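Local coordinates for putative TOXIN related protein (Parabacteroides distasonis ATCC 8503, PDB 3K0Y), which is of unknown function but, named a putative toxin-related protein, combines a NigD-like N-terminal OB domain with a C-terminal beta-sandwich domain, at residues Lys87-Asn92 with Leu173-Asp178; Asn111-Trp114 with Tyr119-Ile122; Thr17-Gly22 with Tyr27-Asp32; Leu150-Asn155 with Gly167-Asn172; Pro44-Gln47 with Asn51-Ala54. All coordinates share one frame; numbering follows the deposited sequence.

Interaction 1 (Lys87-Asn92 with Leu173-Asp178); sequences KSIAKN and LSSLPD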
# COMPACT_ATOMS: atom_id res chain seq x y z
N LYS A 87 -5.11 -3.95 0.10
CA LYS A 87 -5.39 -5.18 -0.56
C LYS A 87 -4.21 -6.14 -0.47
O LYS A 87 -3.07 -5.71 -0.25
CB LYS A 87 -5.70 -4.92 -2.02
CG LYS A 87 -6.98 -4.12 -2.21
CD LYS A 87 -7.21 -3.72 -3.69
CE LYS A 87 -7.71 -4.83 -4.46
NZ LYS A 87 -8.11 -4.39 -5.79
N SER A 88 -4.45 -7.41 -0.72
CA SER A 88 -3.33 -8.29 -0.85
C SER A 88 -3.01 -8.42 -2.32
O SER A 88 -3.71 -7.84 -3.18
CB SER A 88 -3.56 -9.58 -0.09
OG SER A 88 -4.65 -10.17 -0.61
N ILE A 89 -1.84 -9.01 -2.59
CA ILE A 89 -1.39 -9.29 -3.95
C ILE A 89 -2.49 -10.15 -4.66
O ILE A 89 -2.97 -11.13 -4.09
CB ILE A 89 -0.01 -9.99 -3.94
CG1 ILE A 89 1.12 -9.01 -3.57
CG2 ILE A 89 0.32 -10.63 -5.34
CD1 ILE A 89 2.45 -9.66 -3.18
N ALA A 90 -2.89 -9.79 -5.88
CA ALA A 90 -3.98 -10.53 -6.57
C ALA A 90 -3.47 -11.75 -7.35
O ALA A 90 -2.26 -11.90 -7.63
CB ALA A 90 -4.78 -9.60 -7.47
N LYS A 91 -4.37 -12.65 -7.70
CA LYS A 91 -3.97 -13.86 -8.40
C LYS A 91 -3.48 -13.49 -9.81
O LYS A 91 -4.09 -12.64 -10.49
CB LYS A 91 -5.15 -14.83 -8.46
N ASN A 92 -2.39 -14.10 -10.25
CA ASN A 92 -1.95 -13.97 -11.63
C ASN A 92 -3.09 -14.58 -12.47
O ASN A 92 -3.76 -15.54 -12.05
CB ASN A 92 -0.59 -14.68 -11.88
CG ASN A 92 -0.05 -14.44 -13.30
OD1 ASN A 92 -0.47 -13.49 -13.94
ND2 ASN A 92 0.88 -15.28 -13.78
N LEU A 173 2.40 -7.22 1.71
CA LEU A 173 3.45 -8.04 1.09
C LEU A 173 3.74 -9.34 1.80
O LEU A 173 4.70 -10.03 1.48
CB LEU A 173 4.76 -7.26 0.99
CG LEU A 173 4.66 -5.98 0.16
CD1 LEU A 173 5.99 -5.21 0.15
CD2 LEU A 173 4.21 -6.30 -1.23
N SER A 174 2.91 -9.69 2.77
CA SER A 174 3.25 -10.81 3.63
C SER A 174 3.20 -12.16 2.89
O SER A 174 3.67 -13.12 3.43
CB SER A 174 2.31 -10.81 4.85
OG SER A 174 1.00 -11.15 4.47
N SER A 175 2.63 -12.20 1.68
CA SER A 175 2.55 -13.38 0.84
C SER A 175 3.80 -13.56 -0.03
O SER A 175 3.87 -14.52 -0.77
CB SER A 175 1.32 -13.27 -0.10
OG SER A 175 1.53 -12.26 -1.09
N LEU A 176 4.76 -12.63 0.02
CA LEU A 176 6.01 -12.83 -0.70
C LEU A 176 6.83 -13.88 0.05
O LEU A 176 6.69 -14.01 1.27
CB LEU A 176 6.82 -11.55 -0.83
CG LEU A 176 6.22 -10.45 -1.72
CD1 LEU A 176 7.12 -9.21 -1.62
CD2 LEU A 176 6.00 -10.92 -3.16
N PRO A 177 7.68 -14.65 -0.67
CA PRO A 177 8.45 -15.66 0.07
C PRO A 177 9.35 -15.02 1.12
O PRO A 177 9.86 -13.89 0.95
CB PRO A 177 9.26 -16.40 -1.03
CG PRO A 177 8.73 -15.91 -2.39
CD PRO A 177 8.06 -14.55 -2.09
N ASP A 178 9.51 -15.74 2.23
CA ASP A 178 10.32 -15.24 3.34
C ASP A 178 11.72 -14.96 2.83
O ASP A 178 12.27 -15.76 2.11
CB ASP A 178 10.35 -16.22 4.51
CG ASP A 178 10.76 -15.54 5.82
OD1 ASP A 178 11.81 -14.87 5.87
OD2 ASP A 178 10.00 -15.65 6.80
O HOH W 1 -0.22 -10.35 -0.32

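Interaction 2 (Asn111-Trp114 with Tyr119-Ile122); sequences NNMW and YLNI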
# COMPACT_ATOMS: atom_id res chain seq x y z
N ASN A 111 9.58 8.52 -4.69
CA ASN A 111 9.32 8.84 -3.27
C ASN A 111 7.87 8.67 -2.98
O ASN A 111 7.51 8.72 -1.83
CB ASN A 111 9.90 10.16 -2.77
CG ASN A 111 11.37 10.19 -2.92
OD1 ASN A 111 12.01 9.14 -3.11
ND2 ASN A 111 11.94 11.35 -2.86
N ASN A 112 7.06 8.42 -4.01
CA ASN A 112 5.61 8.24 -3.88
C ASN A 112 5.31 6.76 -3.90
O ASN A 112 4.13 6.33 -3.93
CB ASN A 112 4.81 9.04 -4.97
CG ASN A 112 4.66 10.56 -4.63
OD1 ASN A 112 4.99 11.01 -3.54
ND2 ASN A 112 4.13 11.34 -5.57
N MSE A 113 6.36 5.95 -3.92
CA MSE A 113 6.21 4.51 -3.69
C MSE A 113 7.16 4.10 -2.59
O MSE A 113 8.33 4.35 -2.68
CB MSE A 113 6.57 3.73 -4.96
CG MSE A 113 6.12 2.32 -4.83
SE MSE A 113 6.46 1.11 -6.35
CE MSE A 113 5.61 2.01 -7.76
N TRP A 114 6.68 3.45 -1.53
CA TRP A 114 7.61 3.05 -0.48
C TRP A 114 7.14 1.84 0.29
O TRP A 114 5.95 1.60 0.37
CB TRP A 114 7.86 4.24 0.47
CG TRP A 114 6.75 4.56 1.41
CD1 TRP A 114 6.67 4.21 2.72
CD2 TRP A 114 5.55 5.27 1.10
NE1 TRP A 114 5.52 4.68 3.26
CE2 TRP A 114 4.79 5.32 2.28
CE3 TRP A 114 5.06 5.90 -0.04
CZ2 TRP A 114 3.57 5.97 2.36
CZ3 TRP A 114 3.81 6.56 0.05
CH2 TRP A 114 3.11 6.58 1.24
N TYR A 119 3.95 -3.30 3.98
CA TYR A 119 3.11 -2.95 2.85
C TYR A 119 3.92 -2.23 1.82
O TYR A 119 4.86 -1.52 2.15
CB TYR A 119 1.99 -2.02 3.28
CG TYR A 119 1.03 -2.66 4.23
CD1 TYR A 119 1.30 -2.68 5.58
CD2 TYR A 119 -0.17 -3.25 3.77
CE1 TYR A 119 0.42 -3.26 6.48
CE2 TYR A 119 -1.03 -3.85 4.65
CZ TYR A 119 -0.73 -3.84 6.00
OH TYR A 119 -1.56 -4.41 6.86
N LEU A 120 3.52 -2.39 0.57
CA LEU A 120 3.92 -1.48 -0.47
C LEU A 120 2.86 -0.37 -0.53
O LEU A 120 1.71 -0.64 -0.83
CB LEU A 120 4.02 -2.19 -1.81
CG LEU A 120 4.41 -1.33 -3.00
CD1 LEU A 120 5.92 -0.90 -2.88
CD2 LEU A 120 4.13 -1.94 -4.36
N ASN A 121 3.30 0.86 -0.35
CA ASN A 121 2.48 2.03 -0.31
C ASN A 121 2.69 2.85 -1.58
O ASN A 121 3.82 3.05 -2.00
CB ASN A 121 2.84 2.87 0.89
CG ASN A 121 2.62 2.15 2.19
OD1 ASN A 121 1.50 2.11 2.68
ND2 ASN A 121 3.68 1.57 2.76
N ILE A 122 1.60 3.29 -2.17
CA ILE A 122 1.64 4.03 -3.37
C ILE A 122 0.73 5.23 -3.30
O ILE A 122 -0.38 5.13 -2.81
CB ILE A 122 1.25 3.18 -4.60
CG1 ILE A 122 2.13 1.95 -4.73
CG2 ILE A 122 1.39 4.03 -5.86
CD1 ILE A 122 1.75 0.99 -5.89

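Interaction 3 (Thr17-Gly22 with Tyr27-Asp32); sequences TVVPEG and YLRLDD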
# COMPACT_ATOMS: atom_id res chain seq x y z
N THR A 17 -0.85 1.72 10.06
CA THR A 17 -1.63 0.50 10.13
C THR A 17 -2.51 0.49 11.37
O THR A 17 -2.06 0.76 12.47
CB THR A 17 -0.76 -0.74 10.09
OG1 THR A 17 0.15 -0.62 8.97
CG2 THR A 17 -1.66 -2.06 10.01
N VAL A 18 -3.79 0.21 11.15
CA VAL A 18 -4.76 0.07 12.20
C VAL A 18 -4.62 -1.32 12.82
O VAL A 18 -4.72 -2.34 12.13
CB VAL A 18 -6.23 0.24 11.66
CG1 VAL A 18 -7.25 -0.04 12.80
CG2 VAL A 18 -6.49 1.63 11.09
N VAL A 19 -4.42 -1.40 14.12
CA VAL A 19 -4.39 -2.71 14.75
C VAL A 19 -5.51 -2.84 15.77
O VAL A 19 -5.42 -2.26 16.84
CB VAL A 19 -3.03 -3.01 15.41
CG1 VAL A 19 -3.02 -4.45 15.92
CG2 VAL A 19 -1.87 -2.78 14.40
N PRO A 20 -6.58 -3.59 15.44
CA PRO A 20 -7.69 -3.82 16.41
C PRO A 20 -7.28 -4.48 17.72
O PRO A 20 -6.23 -5.09 17.80
CB PRO A 20 -8.62 -4.76 15.65
CG PRO A 20 -8.35 -4.46 14.20
CD PRO A 20 -6.88 -4.21 14.14
N GLU A 21 -8.13 -4.37 18.74
CA GLU A 21 -7.97 -5.13 19.99
C GLU A 21 -9.28 -5.73 20.55
O GLU A 21 -9.30 -6.88 21.00
CB GLU A 21 -7.34 -4.24 21.04
CG GLU A 21 -5.90 -3.89 20.77
CD GLU A 21 -5.38 -2.88 21.75
OE1 GLU A 21 -6.14 -1.92 22.03
OE2 GLU A 21 -4.24 -3.05 22.25
N GLY A 22 -10.34 -4.93 20.56
CA GLY A 22 -11.65 -5.39 20.99
C GLY A 22 -12.71 -4.31 20.77
O GLY A 22 -12.43 -3.11 20.97
N TYR A 27 -5.02 0.35 18.14
CA TYR A 27 -3.88 1.28 18.12
C TYR A 27 -3.34 1.40 16.69
O TYR A 27 -3.79 0.72 15.80
CB TYR A 27 -2.81 0.90 19.14
CG TYR A 27 -2.02 -0.34 18.85
CD1 TYR A 27 -0.86 -0.28 18.10
CD2 TYR A 27 -2.39 -1.56 19.38
CE1 TYR A 27 -0.12 -1.39 17.87
CE2 TYR A 27 -1.65 -2.68 19.15
CZ TYR A 27 -0.52 -2.60 18.40
OH TYR A 27 0.21 -3.72 18.17
N LEU A 28 -2.42 2.32 16.48
CA LEU A 28 -1.90 2.62 15.15
C LEU A 28 -0.43 2.32 15.12
O LEU A 28 0.29 2.73 16.04
CB LEU A 28 -2.12 4.08 14.80
CG LEU A 28 -3.58 4.48 14.70
CD1 LEU A 28 -3.67 5.98 14.81
CD2 LEU A 28 -4.19 3.99 13.40
N ARG A 29 0.02 1.64 14.07
CA ARG A 29 1.45 1.32 13.87
C ARG A 29 2.04 2.15 12.71
O ARG A 29 1.57 2.06 11.59
CB ARG A 29 1.63 -0.18 13.63
CG ARG A 29 3.10 -0.61 13.71
CD ARG A 29 3.30 -2.08 13.90
NE ARG A 29 2.71 -2.82 12.79
CZ ARG A 29 1.69 -3.68 12.88
NH1 ARG A 29 1.15 -3.97 14.04
NH2 ARG A 29 1.23 -4.25 11.79
N LEU A 30 3.04 2.97 12.99
CA LEU A 30 3.61 3.83 11.97
C LEU A 30 4.64 3.05 11.17
O LEU A 30 5.04 1.97 11.60
CB LEU A 30 4.27 5.05 12.61
CG LEU A 30 3.38 6.03 13.36
CD1 LEU A 30 4.25 7.22 13.96
CD2 LEU A 30 2.29 6.54 12.45
N ASP A 31 5.06 3.57 10.01
CA ASP A 31 6.09 2.88 9.22
C ASP A 31 7.40 2.63 10.01
O ASP A 31 7.96 1.55 9.96
CB ASP A 31 6.38 3.63 7.92
CG ASP A 31 5.21 3.63 6.93
OD1 ASP A 31 4.31 2.78 7.00
OD2 ASP A 31 5.18 4.50 6.06
N ASP A 32 7.88 3.60 10.79
CA ASP A 32 9.12 3.39 11.59
C ASP A 32 8.87 2.52 12.83
O ASP A 32 9.70 2.46 13.72
CB ASP A 32 9.75 4.73 12.01
CG ASP A 32 8.81 5.58 12.87
OD1 ASP A 32 7.66 5.17 13.11
OD2 ASP A 32 9.22 6.67 13.31

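Interaction 4 (Leu150-Asn155 with Gly167-Asn172); sequences LEFRHN and GRVAFN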
# COMPACT_ATOMS: atom_id res chain seq x y z
N LEU A 150 7.12 -7.43 -9.24
CA LEU A 150 5.68 -7.18 -9.18
C LEU A 150 5.25 -6.18 -10.24
O LEU A 150 6.08 -5.44 -10.78
CB LEU A 150 5.30 -6.70 -7.81
CG LEU A 150 5.75 -7.54 -6.63
CD1 LEU A 150 5.71 -6.69 -5.32
CD2 LEU A 150 4.86 -8.74 -6.46
N GLU A 151 3.95 -6.19 -10.56
CA GLU A 151 3.38 -5.21 -11.46
C GLU A 151 2.21 -4.50 -10.78
O GLU A 151 1.30 -5.14 -10.25
CB GLU A 151 2.85 -5.86 -12.73
CG GLU A 151 3.82 -6.53 -13.56
CD GLU A 151 3.20 -7.24 -14.80
OE1 GLU A 151 1.96 -7.40 -14.90
OE2 GLU A 151 3.99 -7.62 -15.67
N PHE A 152 2.25 -3.18 -10.78
CA PHE A 152 1.18 -2.38 -10.30
C PHE A 152 0.28 -2.15 -11.48
O PHE A 152 0.68 -1.62 -12.49
CB PHE A 152 1.69 -1.05 -9.75
CG PHE A 152 0.60 -0.10 -9.36
CD1 PHE A 152 -0.29 -0.43 -8.36
CD2 PHE A 152 0.44 1.10 -10.01
CE1 PHE A 152 -1.31 0.44 -8.01
CE2 PHE A 152 -0.56 1.99 -9.66
CZ PHE A 152 -1.44 1.67 -8.64
N ARG A 153 -0.97 -2.53 -11.34
CA ARG A 153 -1.93 -2.53 -12.42
C ARG A 153 -3.12 -1.61 -12.11
O ARG A 153 -3.56 -1.49 -10.95
CB ARG A 153 -2.39 -3.97 -12.60
CG ARG A 153 -1.28 -4.89 -13.04
CD ARG A 153 -1.29 -4.83 -14.50
NE ARG A 153 -0.50 -5.86 -15.14
CZ ARG A 153 -0.61 -6.14 -16.42
NH1 ARG A 153 -1.47 -5.49 -17.17
NH2 ARG A 153 0.17 -7.05 -16.96
N HIS A 154 -3.59 -0.92 -13.17
CA HIS A 154 -4.69 0.03 -13.09
C HIS A 154 -5.60 -0.18 -14.28
O HIS A 154 -5.14 -0.15 -15.45
CB HIS A 154 -4.13 1.45 -13.05
CG HIS A 154 -5.13 2.55 -13.26
ND1 HIS A 154 -5.04 3.41 -14.32
CD2 HIS A 154 -6.16 2.99 -12.51
CE1 HIS A 154 -6.01 4.31 -14.25
NE2 HIS A 154 -6.72 4.07 -13.16
N ASN A 155 -6.88 -0.46 -13.97
CA ASN A 155 -7.93 -0.51 -14.99
C ASN A 155 -8.95 0.58 -14.76
O ASN A 155 -9.65 0.56 -13.76
CB ASN A 155 -8.66 -1.85 -14.93
CG ASN A 155 -9.27 -2.26 -16.26
OD1 ASN A 155 -9.68 -1.43 -17.05
ND2 ASN A 155 -9.32 -3.55 -16.49
N GLY A 167 -4.67 9.12 -5.98
CA GLY A 167 -5.15 8.02 -5.20
C GLY A 167 -4.05 7.40 -4.38
O GLY A 167 -2.90 7.38 -4.79
N ARG A 168 -4.46 6.78 -3.28
CA ARG A 168 -3.58 6.05 -2.41
C ARG A 168 -4.01 4.59 -2.29
O ARG A 168 -5.19 4.24 -2.32
CB ARG A 168 -3.56 6.68 -1.05
CG ARG A 168 -2.90 8.03 -0.97
CD ARG A 168 -2.96 8.51 0.46
NE ARG A 168 -2.21 9.74 0.68
CZ ARG A 168 -0.92 9.83 0.87
NH1 ARG A 168 -0.09 8.78 0.89
NH2 ARG A 168 -0.43 11.03 1.07
N VAL A 169 -3.03 3.72 -2.18
CA VAL A 169 -3.26 2.30 -1.97
C VAL A 169 -2.11 1.73 -1.14
O VAL A 169 -0.97 2.25 -1.14
CB VAL A 169 -3.42 1.59 -3.36
CG1 VAL A 169 -2.07 1.68 -4.19
CG2 VAL A 169 -3.89 0.16 -3.19
N ALA A 170 -2.37 0.62 -0.46
CA ALA A 170 -1.38 -0.17 0.25
C ALA A 170 -1.62 -1.63 -0.06
O ALA A 170 -2.77 -2.07 -0.05
CB ALA A 170 -1.52 0.07 1.75
N PHE A 171 -0.53 -2.34 -0.39
CA PHE A 171 -0.58 -3.78 -0.68
C PHE A 171 0.20 -4.58 0.38
O PHE A 171 1.38 -4.30 0.67
CB PHE A 171 -0.01 -4.07 -2.08
CG PHE A 171 -0.80 -3.44 -3.20
CD1 PHE A 171 -2.02 -3.97 -3.61
CD2 PHE A 171 -0.30 -2.34 -3.89
CE1 PHE A 171 -2.72 -3.40 -4.65
CE2 PHE A 171 -1.02 -1.79 -4.97
CZ PHE A 171 -2.20 -2.29 -5.33
N ASN A 172 -0.46 -5.56 0.97
CA ASN A 172 0.14 -6.38 2.00
C ASN A 172 1.14 -7.29 1.30
O ASN A 172 0.78 -8.05 0.40
CB ASN A 172 -0.97 -7.15 2.73
CG ASN A 172 -0.49 -7.83 3.99
OD1 ASN A 172 0.63 -8.33 4.04
ND2 ASN A 172 -1.38 -7.96 4.97

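Interaction 5 (Pro44-Gln47 with Asn51-Ala54); sequences PNYQ and NQRA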
# COMPACT_ATOMS: atom_id res chain seq x y z
N PRO A 44 -15.31 8.57 17.28
CA PRO A 44 -15.38 7.44 18.20
C PRO A 44 -16.08 6.20 17.62
O PRO A 44 -15.96 5.12 18.20
CB PRO A 44 -16.16 8.01 19.39
CG PRO A 44 -16.97 9.13 18.81
CD PRO A 44 -16.08 9.73 17.75
N ASN A 45 -16.77 6.35 16.48
CA ASN A 45 -17.51 5.25 15.87
C ASN A 45 -16.74 4.59 14.73
O ASN A 45 -17.30 3.84 13.97
CB ASN A 45 -18.88 5.75 15.37
CG ASN A 45 -19.78 6.22 16.50
OD1 ASN A 45 -19.78 5.63 17.56
ND2 ASN A 45 -20.52 7.29 16.27
N TYR A 46 -15.45 4.88 14.64
CA TYR A 46 -14.57 4.30 13.65
C TYR A 46 -14.49 2.80 13.89
O TYR A 46 -14.34 2.37 15.03
CB TYR A 46 -13.16 4.93 13.79
CG TYR A 46 -12.15 4.33 12.84
CD1 TYR A 46 -12.15 4.68 11.49
CD2 TYR A 46 -11.24 3.39 13.27
CE1 TYR A 46 -11.26 4.11 10.60
CE2 TYR A 46 -10.33 2.82 12.38
CZ TYR A 46 -10.36 3.18 11.04
OH TYR A 46 -9.45 2.64 10.15
N GLN A 47 -14.57 2.01 12.84
CA GLN A 47 -14.50 0.57 12.97
C GLN A 47 -13.12 0.06 12.52
O GLN A 47 -12.82 0.05 11.34
CB GLN A 47 -15.64 -0.10 12.19
CG GLN A 47 -15.68 -1.65 12.29
CD GLN A 47 -15.99 -2.18 13.71
OE1 GLN A 47 -15.23 -3.00 14.25
NE2 GLN A 47 -17.10 -1.71 14.32
N ASN A 51 -5.40 -5.45 9.31
CA ASN A 51 -4.65 -5.29 8.05
C ASN A 51 -5.16 -4.18 7.11
O ASN A 51 -5.31 -4.37 5.91
CB ASN A 51 -4.60 -6.65 7.37
CG ASN A 51 -4.15 -7.74 8.32
OD1 ASN A 51 -4.93 -8.62 8.68
ND2 ASN A 51 -2.92 -7.64 8.80
N GLN A 52 -5.44 -3.02 7.70
CA GLN A 52 -6.02 -1.89 6.99
C GLN A 52 -5.10 -0.72 7.26
O GLN A 52 -4.71 -0.52 8.41
CB GLN A 52 -7.41 -1.61 7.57
CG GLN A 52 -8.07 -0.38 7.11
CD GLN A 52 -8.47 -0.43 5.66
OE1 GLN A 52 -9.23 -1.27 5.26
NE2 GLN A 52 -7.98 0.51 4.87
N ARG A 53 -4.73 0.02 6.23
CA ARG A 53 -3.95 1.25 6.45
C ARG A 53 -4.87 2.45 6.36
O ARG A 53 -5.96 2.35 5.76
CB ARG A 53 -2.84 1.37 5.43
CG ARG A 53 -1.93 0.17 5.38
CD ARG A 53 -0.46 0.61 5.18
NE ARG A 53 0.16 0.89 6.46
CZ ARG A 53 1.30 1.56 6.62
NH1 ARG A 53 1.94 2.05 5.57
NH2 ARG A 53 1.79 1.71 7.82
N ALA A 54 -4.43 3.56 6.91
CA ALA A 54 -5.22 4.78 6.94
C ALA A 54 -4.29 5.99 6.91
O ALA A 54 -3.15 5.90 7.35
CB ALA A 54 -6.12 4.85 8.16

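Interaction 1 (Lys87-Asn92 with Leu173-Asp178)
A type I beta turn from Leu173 to Leu176, closed by a 3.0 Å hydrogen bond from Leu176 N to Leu173 O, sets its side chains against Ile89, near the end of strand 74-88. The contact belongs to the C-terminal beta sandwich. One segment ends strand 74-88 and runs on from it, the other follows strand 163-172; the two strands are parallel neighbours in one sheet, and no direct hydrogen bond joins the segments. Ile89 carries the apolar part almost entirely through one methyl group. Its CG1 lies anti to the carbonyl carbon (chi1 -73°) and the chain is extended beyond it (chi2 165°), which sends CD1 out toward the turn. There CD1 meets CD2 of Leu176 at 3.8 Å, the two side chains crossing at about a right angle. Leu173 is a looser neighbour: its CB points away from Ile89, yet CD2 turns back to lie 4.3 Å from Ile89 CD1. Both leucines are buried, and each also packs on Leu186 of strand 184-192 and Tyr203 of strand 195-203. The turn thereby connects the end of one sheet with strands of the other, and Leu138 of strand 135-139 adds a further apolar neighbour for Ile89. Ser175, exposed to solvent, borders this apolar patch. Its hydroxyl sits between the backbone N and the carbonyl carbon (chi1 70°), which places OG 3.5 Å from Ile89 CD1. A water supplies the polar connection that the two backbones lack: it accepts from Ile89 N at 3.1 Å and is hydrogen-bonded to Ser175 OG at 2.7 Å.

Interaction 2 (Asn111-Trp114 with Tyr119-Ile122)
Trp114 and Asn121 face each other as an antiparallel hydrogen-bonded pair in the beta hairpin 113-116/119-128. Trp114 N gives a bond of 2.9 Å to Asn121 O, and Asn121 N returns one of 2.8 Å to Trp114 O. The side chain of Asn121 can be followed outward from this frame. Its CB lies over the six-membered ring of Trp114, 3.4 Å from the centroid and only 11° off the normal, a close CH-pi contact. Trp114 makes this possible with CG between the backbone N and the carbonyl carbon (chi1 75°), which folds the indole across its partner. Next along, Asn121 CG is 3.8 Å from Trp114 CE2, with the amide plane 21° from the ring plane. Asn121 ND2 then turns to Trp114 O at 3.3 Å, approaching from above the carbonyl plane, so this carbonyl takes two N-H groups from one residue. The other tip, Asn121 OD1, accepts from Arg53 NH1, while Trp114 NE1 bonds to Asp31. On the opposite sheet face, Met113, a selenomethionine, packs CG against Leu120 CD1 at 3.8 Å and also against Ile122 CG1. The chemistry divides accordingly: Met113, Leu120 and Ile122 face an apolar interior, whereas Asn121 uses CB for the indole and both amide atoms for hydrogen bonds. This fixes the amide's orientation, and the Arg53 contact probably polarises it.

Interaction 3 (Thr17-Gly22 with Tyr27-Asp32)
Four backbone hydrogen bonds lock Thr17-Val19 to Tyr27-Arg29 in the beta hairpin formed by strands 11-22 and 25-30 of the OB domain. The Thr17-Arg29 pair exchanges two nearly straight bonds: Thr17 N reaches Arg29 O at 2.9 Å, and Arg29 N reaches Thr17 O at 2.8 Å. Val19 and Tyr27 form the second hydrogen-bonded pair. The short strand axes pass 4.7 Å apart, their N-to-C directions 145° apart, an antiparallel run with twist. Beyond the backbone, the polar ends of Thr17 and Arg29 converge on Asp117, which bonds to Thr17 OG1 and makes a salt bridge with Arg29 NE. On the face carrying Thr17, Val19, Tyr27 and Arg29, the Tyr27 ring folds across Val19. Its CG stands between the backbone N and the carbonyl carbon (chi1 71°), and Val19 CB lies over the ring centre, 4.0 Å from the centroid in a CH-pi contact. Trp37 meets the Tyr27 ring edge-to-face. The chain of Arg29 bends at chi3, which sets NH1 3.3 Å from Val19 CG2 and NH2 4.0 Å from Thr17 CG2. On the reverse face Val18 CG2 packs against Leu28 CD2 at 4.0 Å. Farther along the hairpin, the Glu21 carboxylate stands at the ring edge of Tyr27, its plane 72° from that of the ring, with Glu21 OE2 3.7 Å from Tyr27 CD2.

Interaction 4 (Leu150-Asn155 with Gly167-Asn172)
Phe152 and Phe171 meet across the interior of the C-terminal beta sandwich, their side chains crossing at about a right angle. Phe152 belongs to strand 149-155 of the four-stranded sheet and Phe171 to strand 163-172 of the larger one. The nearest CA atoms, those of this pair, are 9.9 Å apart, and no hydrogen bond joins the two segments. Phe152 reaches across with CG anti to its own nitrogen (chi1 174°), leading with the CD1-CE1 side of its ring. Phe171 answers with CE2 and CZ: CZ is 3.9 Å from Phe152 CE1, and each of these two atoms lies near the plane of the other ring. This is a meeting of rims, with neither ring stacked on its partner. Val169, two residues earlier on the same strand as Phe171, lays CG2 over one face of the Phe171 ring, 3.7 Å above its plane and offset toward the rim. Its other methyl, CG1, reaches Phe152 CE1 at 4.1 Å. Phe124 meets Phe152 edge-to-face, and Ile122 and Ile136 add to this buried apolar layer. On strand 149-155, Arg153 grips Glu151 OE1 with two nitrogens and also bridges to Asp98. The closest approach between the segments is Phe152 CD1 to Phe171 CE2, at 3.7 Å.

Interaction 5 (Pro44-Gln47 with Asn51-Ala54)
Tyr46 reaches from the loop 44-47 toward Gln52 and Ala54 of strand 52-62, touching them lightly with its hydroxyl oxygen. Tyr46 OH is 4.5 Å from Gln52 CG and equally far from Ala54 CB. No hydrogen bond crosses the contact, and its two backbones are well separated, with 11.5 Å between the CA atoms of Tyr46 and Ala54. The long reach comes from the tyrosine conformation: CG is anti to the backbone N (chi1 177°), directing the ring out of the loop. At its tip, OH is hydrogen-bonded to Asn83 OD1, a polar partner for this buried side chain. Gln52 instead curls back on its own strand. After an extended first torsion it bends at chi2 (68°), bringing NE2 to Arg53 O at 2.9 Å. That bond is nearly straight, at 171°, and uses a lone pair in the carbonyl plane, while the acceptor lies close to the amide plane; this holds the amide in orientation, while CG is the Gln52 atom nearest Tyr46 OH. Arg53, whose CB is directed away from the loop, makes a salt bridge with Asp31 and hydrogen bonds with Thr17 OG1 and Asn121 OD1. Within the OB domain, Tyr46 packs against Val18 of strand 11-22 and Ile81 of strand 74-88, with Ala54 also touching Ile81. Loop 44-47 lies over the face of the sheet on which Gln52 and Ala54 sit, while strand 52-62 pairs antiparallel with both 11-22 and 74-88.

Arg53, from the 51-54 segment of interaction 5, ties three contacts together. Its NH2 forms a salt bridge with Asp31 OD1 of interaction 3 (2.9 Å), and its NH1 bonds to Asn121 OD1 of interaction 2 (2.9 Å). Interactions 2 and 3 also join directly, through Trp114 NE1 and Asp31 OD2 at 2.8 Å, so polar bonds link the OB domain to the beta sandwich. Strand 163-172 connects the rest: Phe171 N bonds to Leu120 O of interaction 2 (2.8 Å), and Asn172 N to Lys87 O of interaction 1 (2.9 Å). A nonaethylene glycol, probably from crystallisation, has its nearest atom about 3 Å from the Trp114 side chain and is hydrogen-bonded to Arg168 NH2 of the 167-172 segment.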